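Local coordinates for uncharacterized protein (Candida albicans, PDB 5K04), which serves as the non-catalytic MDM20 (Naa25-family) subunit of the NatB N-terminal acetyltransferase complex, probably holding its catalytic partner in place, at residues S196-E201 with K224-F229; I714-D719 with E734-I739. All blocks are in the same frame, centred on the assembly; numbering follows the deposited sequence.

Interaction 1. Residues S196-E201 with K224-F229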
loop_
_atom_site.group_PDB
_atom_site.type_symbol
_atom_site.label_atom_id
_atom_site.label_comp_id
_atom_site.label_asym_id
_atom_site.label_seq_id
_atom_site.Cartn_x
_atom_site.Cartn_y
_atom_site.Cartn_z
ATOM N N SER A 196 24.539 17.218 -13.322
ATOM C CA SER A 196 24.084 16.847 -14.645
ATOM C C SER A 196 24.560 15.440 -14.987
ATOM O O SER A 196 25.441 14.865 -14.339
ATOM C CB SER A 196 24.598 17.836 -15.694
ATOM O OG SER A 196 26.010 17.746 -15.830
ATOM N N SER A 197 23.960 14.896 -16.040
ATOM C CA SER A 197 24.383 13.602 -16.558
ATOM C C SER A 197 25.863 13.623 -16.938
ATOM O O SER A 197 26.584 12.642 -16.711
ATOM C CB SER A 197 23.506 13.231 -17.762
ATOM O OG SER A 197 23.442 11.831 -17.961
ATOM N N LYS A 198 26.334 14.742 -17.515
ATOM C CA LYS A 198 27.748 14.872 -17.864
ATOM C C LYS A 198 28.620 14.846 -16.620
ATOM O O LYS A 198 29.668 14.185 -16.596
ATOM C CB LYS A 198 27.997 16.169 -18.639
ATOM C CG LYS A 198 27.401 16.207 -20.025
ATOM C CD LYS A 198 28.067 15.195 -20.949
ATOM C CE LYS A 198 29.312 15.764 -21.615
ATOM N NZ LYS A 198 29.788 14.892 -22.745
ATOM N N GLU A 199 28.206 15.571 -15.579
ATOM C CA GLU A 199 28.994 15.622 -14.355
ATOM C C GLU A 199 28.972 14.278 -13.634
ATOM O O GLU A 199 29.997 13.835 -13.107
ATOM C CB GLU A 199 28.470 16.745 -13.456
ATOM C CG GLU A 199 28.661 18.151 -14.010
ATOM C CD GLU A 199 27.867 19.202 -13.227
ATOM O OE1 GLU A 199 26.684 18.947 -12.904
ATOM O OE2 GLU A 199 28.434 20.278 -12.932
ATOM N N ILE A 200 27.815 13.610 -13.627
ATOM C CA ILE A 200 27.692 12.299 -12.988
ATOM C C ILE A 200 28.715 11.316 -13.566
ATOM O O ILE A 200 29.413 10.613 -12.826
ATOM C CB ILE A 200 26.251 11.771 -13.134
ATOM C CG1 ILE A 200 25.284 12.564 -12.240
ATOM C CG2 ILE A 200 26.182 10.289 -12.824
ATOM C CD1 ILE A 200 23.836 12.121 -12.365
ATOM N N GLU A 201 28.809 11.237 -14.899
ATOM C CA GLU A 201 29.779 10.324 -15.509
ATOM C C GLU A 201 31.198 10.681 -15.098
ATOM O O GLU A 201 31.997 9.808 -14.739
ATOM C CB GLU A 201 29.678 10.338 -17.038
ATOM C CG GLU A 201 30.698 9.376 -17.663
ATOM C CD GLU A 201 30.652 9.307 -19.191
ATOM O OE1 GLU A 201 29.884 10.083 -19.814
ATOM O OE2 GLU A 201 31.404 8.475 -19.762
ATOM N N LYS A 224 24.783 6.541 -21.091
ATOM C CA LYS A 224 23.848 6.435 -22.198
ATOM C C LYS A 224 23.331 7.809 -22.596
ATOM O O LYS A 224 23.317 8.157 -23.781
ATOM C CB LYS A 224 22.700 5.502 -21.817
ATOM C CG LYS A 224 21.747 5.179 -22.951
ATOM C CD LYS A 224 20.460 4.620 -22.375
ATOM C CE LYS A 224 19.443 4.292 -23.452
ATOM N NZ LYS A 224 18.189 3.831 -22.787
ATOM N N GLU A 225 22.926 8.615 -21.606
ATOM C CA GLU A 225 22.421 9.958 -21.880
ATOM C C GLU A 225 23.496 10.857 -22.487
ATOM O O GLU A 225 23.192 11.712 -23.323
ATOM C CB GLU A 225 21.864 10.583 -20.594
ATOM C CG GLU A 225 20.337 10.465 -20.469
ATOM C CD GLU A 225 19.836 10.571 -19.029
ATOM O OE1 GLU A 225 20.292 11.480 -18.299
ATOM O OE2 GLU A 225 18.991 9.733 -18.633
ATOM N N ASN A 226 24.755 10.686 -22.077
ATOM C CA ASN A 226 25.845 11.463 -22.656
ATOM C C ASN A 226 26.327 10.911 -23.998
ATOM O O ASN A 226 27.214 11.514 -24.614
ATOM C CB ASN A 226 27.031 11.522 -21.689
ATOM C CG ASN A 226 26.647 12.027 -20.303
ATOM O OD1 ASN A 226 25.650 12.748 -20.133
ATOM N ND2 ASN A 226 27.453 11.643 -19.292
ATOM N N ALA A 227 25.762 9.794 -24.463
ATOM C CA ALA A 227 26.220 9.109 -25.678
ATOM C C ALA A 227 27.672 8.664 -25.540
ATOM O O ALA A 227 28.440 8.690 -26.507
ATOM C CB ALA A 227 26.033 9.977 -26.931
ATOM N N SER A 228 28.052 8.278 -24.319
ATOM C CA SER A 228 29.395 7.763 -24.026
ATOM C C SER A 228 29.418 6.252 -24.274
ATOM O O SER A 228 29.548 5.425 -23.365
ATOM C CB SER A 228 29.789 8.112 -22.596
ATOM O OG SER A 228 29.636 9.495 -22.363
ATOM N N PHE A 229 29.271 5.897 -25.551
ATOM C CA PHE A 229 28.977 4.515 -25.891
ATOM C C PHE A 229 30.214 3.638 -25.850
ATOM O O PHE A 229 30.103 2.432 -25.604
ATOM C CB PHE A 229 28.302 4.449 -27.256
ATOM C CG PHE A 229 26.936 5.071 -27.278
ATOM C CD1 PHE A 229 25.947 4.622 -26.419
ATOM C CD2 PHE A 229 26.636 6.097 -28.160
ATOM C CE1 PHE A 229 24.683 5.188 -26.439
ATOM C CE2 PHE A 229 25.381 6.665 -28.183
ATOM C CZ PHE A 229 24.405 6.213 -27.315
#
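Lys198 and Asn226 mark the closest backbone approach, CA to CA 6.2 Å, where the first turn of helix 197-204 meets the residues that end helix 213-225. Ser196 and Glu199 start the first helix with a capping box, Glu199 N giving to Ser196 OG at 3.1 Å, while a Schellman motif with Ala227 at positive phi finishes the second. Asn226 is the hub of the contact. Both N-H bonds of its ND2 are used nearly straight and in the amide plane. One joins Asn226 ND2 to Ser197 O at 2.9 Å (169°). The other joins Asn226 ND2 to Glu201 OE1, also at 2.9 Å (175°), and together they fix the rotation of the amide. The amide reaches Ser197 O from above the carbonyl plane, on the face opposite to Glu201 N, which closes the helical turn. Glu201, CG anti to its own N (chi1 -180°), reaches out to Asn226, and its carboxylate lies nearly coplanar with the amide. Glu201 OE1 takes Asn226 ND2 on its anti lone pair and Ser228 OG, at 2.6 Å, on its syn lone pair, so two donors grip this one oxygen. CD of Lys198, an exposed residue whose chain is bent, lies 3.5 Å from Asn226 CG. Tyr219 and Met223 of helix 213-225 touch Glu201 as well. The contact is thus a surface polar network joining one helix start to a neighbouring helix end, within an all-helical scaffold.

Interaction 2. Residues I714-D719 with E734-I739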
loop_
_atom_site.group_PDB
_atom_site.type_symbol
_atom_site.label_atom_id
_atom_site.label_comp_id
_atom_site.label_asym_id
_atom_site.label_seq_id
_atom_site.Cartn_x
_atom_site.Cartn_y
_atom_site.Cartn_z
ATOM N N ILE A 714 -35.819 -16.530 -6.708
ATOM C CA ILE A 714 -35.052 -16.300 -7.933
ATOM C C ILE A 714 -33.934 -17.324 -8.044
ATOM O O ILE A 714 -33.673 -17.873 -9.121
ATOM C CB ILE A 714 -34.503 -14.857 -7.950
ATOM C CG1 ILE A 714 -35.643 -13.825 -7.931
ATOM C CG2 ILE A 714 -33.579 -14.628 -9.135
ATOM C CD1 ILE A 714 -35.185 -12.435 -7.465
ATOM N N ILE A 715 -33.275 -17.608 -6.920
ATOM C CA ILE A 715 -32.175 -18.566 -6.877
ATOM C C ILE A 715 -32.666 -19.970 -7.215
ATOM O O ILE A 715 -32.043 -20.685 -8.008
ATOM C CB ILE A 715 -31.506 -18.498 -5.492
ATOM C CG1 ILE A 715 -30.669 -17.221 -5.394
ATOM C CG2 ILE A 715 -30.708 -19.751 -5.205
ATOM C CD1 ILE A 715 -30.107 -16.947 -4.001
ATOM N N ASP A 716 -33.811 -20.374 -6.642
ATOM C CA ASP A 716 -34.348 -21.706 -6.895
ATOM C C ASP A 716 -34.850 -21.852 -8.329
ATOM O O ASP A 716 -34.877 -22.965 -8.863
ATOM C CB ASP A 716 -35.479 -22.025 -5.913
ATOM C CG ASP A 716 -34.991 -22.222 -4.479
ATOM O OD1 ASP A 716 -33.774 -22.437 -4.251
ATOM O OD2 ASP A 716 -35.849 -22.173 -3.574
ATOM N N SER A 717 -35.252 -20.752 -8.964
ATOM C CA SER A 717 -35.719 -20.797 -10.345
ATOM C C SER A 717 -34.584 -20.768 -11.358
ATOM O O SER A 717 -34.846 -20.943 -12.551
ATOM C CB SER A 717 -36.655 -19.623 -10.631
ATOM O OG SER A 717 -35.908 -18.412 -10.711
ATOM N N MET A 718 -33.342 -20.545 -10.924
ATOM C CA MET A 718 -32.233 -20.458 -11.863
ATOM C C MET A 718 -31.781 -21.854 -12.277
ATOM O O MET A 718 -31.579 -22.731 -11.431
ATOM C CB MET A 718 -31.073 -19.668 -11.256
ATOM C CG MET A 718 -31.404 -18.191 -11.104
ATOM S SD MET A 718 -30.117 -17.123 -10.461
ATOM C CE MET A 718 -29.258 -18.355 -9.590
ATOM N N ASP A 719 -31.643 -22.057 -13.579
ATOM C CA ASP A 719 -31.088 -23.288 -14.116
ATOM C C ASP A 719 -29.582 -23.142 -14.311
ATOM O O ASP A 719 -29.047 -22.046 -14.464
ATOM C CB ASP A 719 -31.761 -23.655 -15.436
ATOM C CG ASP A 719 -33.239 -23.963 -15.266
ATOM O OD1 ASP A 719 -33.575 -25.045 -14.733
ATOM O OD2 ASP A 719 -34.065 -23.109 -15.654
ATOM N N GLU A 734 -25.839 -22.387 0.926
ATOM C CA GLU A 734 -24.981 -21.459 1.658
ATOM C C GLU A 734 -25.281 -20.007 1.270
ATOM O O GLU A 734 -25.314 -19.113 2.126
ATOM C CB GLU A 734 -23.514 -21.821 1.395
ATOM C CG GLU A 734 -22.497 -20.738 1.781
ATOM C CD GLU A 734 -21.112 -20.971 1.172
ATOM O OE1 GLU A 734 -20.286 -21.644 1.826
ATOM O OE2 GLU A 734 -20.859 -20.488 0.035
ATOM N N ILE A 735 -25.541 -19.767 -0.016
ATOM C CA ILE A 735 -25.821 -18.414 -0.480
ATOM C C ILE A 735 -27.188 -17.947 0.006
ATOM O O ILE A 735 -27.344 -16.791 0.423
ATOM C CB ILE A 735 -25.688 -18.359 -2.013
ATOM C CG1 ILE A 735 -24.195 -18.428 -2.371
ATOM C CG2 ILE A 735 -26.380 -17.124 -2.587
ATOM C CD1 ILE A 735 -23.878 -18.166 -3.828
ATOM N N LYS A 736 -28.191 -18.844 -0.010
ATOM C CA LYS A 736 -29.511 -18.486 0.501
ATOM C C LYS A 736 -29.472 -18.216 2.000
ATOM O O LYS A 736 -30.100 -17.262 2.476
ATOM C CB LYS A 736 -30.538 -19.576 0.183
ATOM C CG LYS A 736 -30.832 -19.717 -1.315
ATOM C CD LYS A 736 -32.155 -20.381 -1.602
ATOM C CE LYS A 736 -32.232 -21.802 -1.100
ATOM N NZ LYS A 736 -33.617 -22.351 -1.339
ATOM N N SER A 737 -28.743 -19.042 2.759
ATOM C CA SER A 737 -28.641 -18.813 4.199
ATOM C C SER A 737 -27.909 -17.510 4.501
ATOM O O SER A 737 -28.270 -16.788 5.439
ATOM C CB SER A 737 -27.929 -19.988 4.877
ATOM O OG SER A 737 -28.710 -21.169 4.815
ATOM N N SER A 738 -26.868 -17.202 3.721
ATOM C CA SER A 738 -26.093 -15.983 3.951
ATOM C C SER A 738 -26.916 -14.744 3.636
ATOM O O SER A 738 -26.852 -13.746 4.361
ATOM C CB SER A 738 -24.816 -15.992 3.103
ATOM O OG SER A 738 -24.149 -14.745 3.178
ATOM N N ILE A 739 -27.665 -14.776 2.533
ATOM C CA ILE A 739 -28.550 -13.662 2.207
ATOM C C ILE A 739 -29.540 -13.445 3.340
ATOM O O ILE A 739 -29.759 -12.316 3.791
ATOM C CB ILE A 739 -29.266 -13.917 0.867
ATOM C CG1 ILE A 739 -28.295 -13.737 -0.297
ATOM C CG2 ILE A 739 -30.481 -13.012 0.715
ATOM C CD1 ILE A 739 -28.819 -14.335 -1.590
#
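Ile715 projects from the last turns of helix 707-717 toward helix 729-747, and its two branches do different work. Ile715 CD1 meets Ile739 CD1 tip to tip at 3.8 Å and comes within 4.0 Å of Ile735 CG2, making a small buried apolar patch. With CG1 beside the backbone N (chi1 -74°), Ile715 CG2 falls anti to N and lies 3.9 Å from Lys736 CG, as the two side chains run antiparallel alongside one another. This is the close-packed half, although the backbones stay apart, Ile715 CA to Lys736 CA being 7.8 Å. The other half is polar and ends at exposed Asp716. Beyond its apolar stem Lys736 bends at chi3 (-63°) and meets the Asp716 side chain nearly perpendicular. Lys736 NZ forms a salt bridge to Asp716 OD1 at 2.9 Å, on that oxygen's syn lone pair, with a weak bond to Asp716 OD2 at 3.2 Å. Lys736 thereby covers the isoleucine with its methylenes while its charge meets the carboxylate at the solvent side. His712, one turn before Asp716, adds a hydrogen bond from its ring to Lys736 O. The contact is plain packing between consecutive helices, an apolar patch with a salt bridge on its exposed side, near the C-terminus of this all-helical subunit.

In the fold
Interaction 1 and interaction 2 come in series along the chain and lie on opposite sides of its centre, their own centres 66 Å apart and their nearest atoms about 51 Å apart. They therefore do not touch, and each belongs to a separate region of the all-helical subunit. Both join neighbouring helices close in sequence, but by different means: 196-201 with 224-229 is a surface network of hydrogen bonds around an amide, whereas 714-719 with 734-739 is largely buried, with an ion pair at its edge. No other protein chain of the assembly reaches either contact, so both concern the internal packing of this subunit rather than its direct interface with the partner chain. Neither is evidently part of the coenzyme A site.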